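Local atomic coordinates of alpha-fucosidase (Bifidobacterium bifidum, PDB entry 2EAD), a protein that acts as a 1,2-alpha-L-fucosidase, a glycoside hydrolase that probably removes alpha-1,2-linked L-fucose from glycans, represented here by its catalytic domain fragment. Residues 336-341 / 371-376. The protein carries 1 engineered substitution. Numbering follows the deposited sequence.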
ATOM      1  N   ILE A 336      10.937   9.075 -15.536  1.00 18.29           N
ATOM      2  CA  ILE A 336       9.829   9.200 -16.465  1.00 18.41           C
ATOM      3  C   ILE A 336       9.797  10.610 -17.092  1.00 18.79           C
ATOM      4  O   ILE A 336       9.805  11.630 -16.391  1.00 18.20           O
ATOM      5  CB  ILE A 336       8.480   8.815 -15.791  1.00 18.36           C
ATOM      6  CG1 ILE A 336       7.339   8.757 -16.807  1.00 17.74           C
ATOM      7  CG2 ILE A 336       8.106   9.774 -14.597  1.00 18.42           C
ATOM      8  CD1 ILE A 336       6.110   8.080 -16.236  1.00 18.41           C
ATOM      9  N   ASP A 337       9.758  10.637 -18.420  1.00 19.38           N
ATOM     10  CA  ASP A 337       9.692  11.869 -19.179  1.00 20.93           C
ATOM     11  C   ASP A 337       8.532  11.798 -20.144  1.00 20.53           C
ATOM     12  O   ASP A 337       8.593  11.077 -21.136  1.00 20.65           O
ATOM     13  CB  ASP A 337      10.967  12.069 -19.986  1.00 22.49           C
ATOM     14  CG  ASP A 337      11.025  13.438 -20.656  1.00 27.10           C
ATOM     15  OD1 ASP A 337      10.251  14.378 -20.282  1.00 28.85           O
ATOM     16  OD2 ASP A 337      11.868  13.563 -21.562  1.00 33.36           O
ATOM     17  N   LEU A 338       7.474  12.539 -19.843  1.00 19.76           N
ATOM     18  CA  LEU A 338       6.326  12.616 -20.737  1.00 19.01           C
ATOM     19  C   LEU A 338       6.212  14.014 -21.334  1.00 19.37           C
ATOM     20  O   LEU A 338       5.172  14.364 -21.924  1.00 19.77           O
ATOM     21  CB  LEU A 338       5.047  12.237 -19.992  1.00 19.13           C
ATOM     22  CG  LEU A 338       4.976  10.845 -19.348  1.00 19.54           C
ATOM     23  CD1 LEU A 338       3.649  10.669 -18.634  1.00 18.35           C
ATOM     24  CD2 LEU A 338       5.105   9.790 -20.422  1.00 19.00           C
ATOM     25  N   GLY A 339       7.271  14.798 -21.166  1.00 18.94           N
ATOM     26  CA  GLY A 339       7.321  16.183 -21.635  1.00 19.29           C
ATOM     27  C   GLY A 339       6.923  17.221 -20.595  1.00 19.68           C
ATOM     28  O   GLY A 339       6.566  18.372 -20.935  1.00 19.46           O
ATOM     29  N   GLN A 340       7.040  16.860 -19.325  1.00 18.05           N
ATOM     30  CA  GLN A 340       6.618  17.757 -18.254  1.00 17.95           C
ATOM     31  C   GLN A 340       7.482  19.015 -18.099  1.00 17.83           C
ATOM     32  O   GLN A 340       8.709  18.998 -18.314  1.00 17.39           O
ATOM     33  CB  GLN A 340       6.577  17.015 -16.904  1.00 16.79           C
ATOM     34  CG  GLN A 340       7.893  16.369 -16.469  1.00 16.80           C
ATOM     35  CD  GLN A 340       8.076  14.945 -16.970  1.00 17.03           C
ATOM     36  OE1 GLN A 340       7.388  14.484 -17.896  1.00 17.67           O
ATOM     37  NE2 GLN A 340       9.042  14.235 -16.374  1.00 18.75           N
ATOM     38  N   SER A 341       6.814  20.098 -17.721  1.00 17.33           N
ATOM     39  CA  SER A 341       7.467  21.224 -17.082  1.00 17.81           C
ATOM     40  C   SER A 341       7.886  20.818 -15.661  1.00 18.26           C
ATOM     41  O   SER A 341       7.519  19.736 -15.174  1.00 18.51           O
ATOM     42  CB  SER A 341       6.520  22.428 -17.049  1.00 17.60           C
ATOM     43  OG  SER A 341       5.222  22.073 -16.585  1.00 18.15           O
ATOM     44  N   LEU A 371       1.851  17.669 -13.617  1.00 15.42           N
ATOM     45  CA  LEU A 371       0.997  17.175 -12.528  1.00 15.28           C
ATOM     46  C   LEU A 371       0.912  15.630 -12.532  1.00 15.45           C
ATOM     47  O   LEU A 371       1.067  15.004 -11.485  1.00 15.03           O
ATOM     48  CB  LEU A 371      -0.389  17.820 -12.515  1.00 14.48           C
ATOM     49  CG  LEU A 371      -1.210  17.483 -11.250  1.00 15.54           C
ATOM     50  CD1 LEU A 371      -0.491  17.963 -10.010  1.00 16.04           C
ATOM     51  CD2 LEU A 371      -2.603  18.104 -11.304  1.00 14.82           C
ATOM     52  N   GLU A 372       0.719  15.028 -13.704  1.00 14.72           N
ATOM     53  CA  GLU A 372       0.568  13.578 -13.808  1.00 14.80           C
ATOM     54  C   GLU A 372       1.816  12.866 -13.336  1.00 14.93           C
ATOM     55  O   GLU A 372       1.788  11.881 -12.599  1.00 14.29           O
ATOM     56  CB  GLU A 372       0.258  13.179 -15.244  1.00 14.94           C
ATOM     57  CG  GLU A 372      -1.153  13.556 -15.624  1.00 15.76           C
ATOM     58  CD  GLU A 372      -1.369  13.791 -17.079  1.00 17.55           C
ATOM     59  OE1 GLU A 372      -0.540  13.325 -17.910  1.00 15.50           O
ATOM     60  OE2 GLU A 372      -2.415  14.412 -17.378  1.00 16.75           O
ATOM     61  N   THR A 373       2.931  13.405 -13.778  1.00 14.07           N
ATOM     62  CA  THR A 373       4.213  12.845 -13.505  1.00 15.61           C
ATOM     63  C   THR A 373       4.627  13.094 -12.012  1.00 14.94           C
ATOM     64  O   THR A 373       5.174  12.191 -11.348  1.00 14.01           O
ATOM     65  CB  THR A 373       5.062  13.420 -14.629  1.00 16.31           C
ATOM     66  OG1 THR A 373       5.512  12.389 -15.535  1.00 21.30           O
ATOM     67  CG2 THR A 373       6.008  14.488 -14.222  1.00 12.48           C
ATOM     68  N   LEU A 374       4.262  14.251 -11.448  1.00 14.39           N
ATOM     69  CA  LEU A 374       4.524  14.487 -10.010  1.00 15.24           C
ATOM     70  C   LEU A 374       3.710  13.569  -9.111  1.00 15.08           C
ATOM     71  O   LEU A 374       4.226  13.064  -8.093  1.00 14.51           O
ATOM     72  CB  LEU A 374       4.260  15.939  -9.569  1.00 14.22           C
ATOM     73  CG  LEU A 374       5.293  16.985 -10.029  1.00 15.61           C
ATOM     74  CD1 LEU A 374       4.785  18.366  -9.641  1.00 15.88           C
ATOM     75  CD2 LEU A 374       6.671  16.687  -9.448  1.00 16.00           C
ATOM     76  N   VAL A 375       2.435  13.395  -9.436  1.00 14.51           N
ATOM     77  CA  VAL A 375       1.615  12.484  -8.621  1.00 14.47           C
ATOM     78  C   VAL A 375       2.188  11.064  -8.677  1.00 14.15           C
ATOM     79  O   VAL A 375       2.213  10.360  -7.663  1.00 14.29           O
ATOM     80  CB  VAL A 375       0.117  12.560  -9.022  1.00 15.27           C
ATOM     81  CG1 VAL A 375      -0.705  11.411  -8.395  1.00 13.83           C
ATOM     82  CG2 VAL A 375      -0.465  13.916  -8.592  1.00 14.70           C
ATOM     83  N   TYR A 376       2.628  10.640  -9.860  1.00 14.17           N
ATOM     84  CA  TYR A 376       3.257   9.332 -10.043  1.00 13.78           C
ATOM     85  C   TYR A 376       4.498   9.227  -9.110  1.00 14.38           C
ATOM     86  O   TYR A 376       4.671   8.258  -8.357  1.00 14.67           O
ATOM     87  CB  TYR A 376       3.684   9.117 -11.518  1.00 14.53           C
ATOM     88  CG  TYR A 376       4.562   7.901 -11.657  1.00 13.84           C
ATOM     89  CD1 TYR A 376       3.992   6.636 -11.796  1.00 12.97           C
ATOM     90  CD2 TYR A 376       5.951   8.000 -11.598  1.00 12.87           C
ATOM     91  CE1 TYR A 376       4.804   5.508 -11.877  1.00 13.05           C
ATOM     92  CE2 TYR A 376       6.758   6.898 -11.656  1.00 15.14           C
ATOM     93  CZ  TYR A 376       6.181   5.648 -11.784  1.00 15.27           C
ATOM     94  OH  TYR A 376       6.987   4.528 -11.842  1.00 16.53           O
TER
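Thr373, on helix 365-386, packs over the face of the Gln340 amide in a buried contact between the helix and the turn that follows strand 335-337, within the family 95 catalytic region. The threonine CG2 sits nearly above the middle of the amide, 3.5 Å from Gln340 CD, and the two side chains cross almost perpendicularly. The amide is held from both ends by its own chain. Gln340 NE2 donates to Ile336 O (2.7 Å), with that oxygen close to the amide plane, while Leu338 N donates to Gln340 OE1 (2.8 Å, N-H...O angle 158°). These two bonds fix the amide's rotation, and the bend of the glutamine chain at chi2 (-89°) turns the amide back toward residues 336 and 338. With an alanine here, Ile336 O and Leu338 N would probably lose these partners, and Thr373 CG2 the flat surface it rests on. Beyond the amide, Ile336 CG2 lies 3.8 Å from Thr373 OG1 and 4.1 Å from Tyr376 CD2, and Leu338 CD1 closes on Thr373 OG1 at 4.0 Å. Pointing away from the helix, Asp337 accepts through OD1 from Gly339 N, an Asx turn. Strand 335-337 is the outermost strand of the sheet that 812-819 and later strands build, so the contact joins that sheet's edge to helix 365-386; helix 767-780 packs against Ile336 and Tyr376, and its Asp777 takes a hydrogen bond with Tyr376 OH.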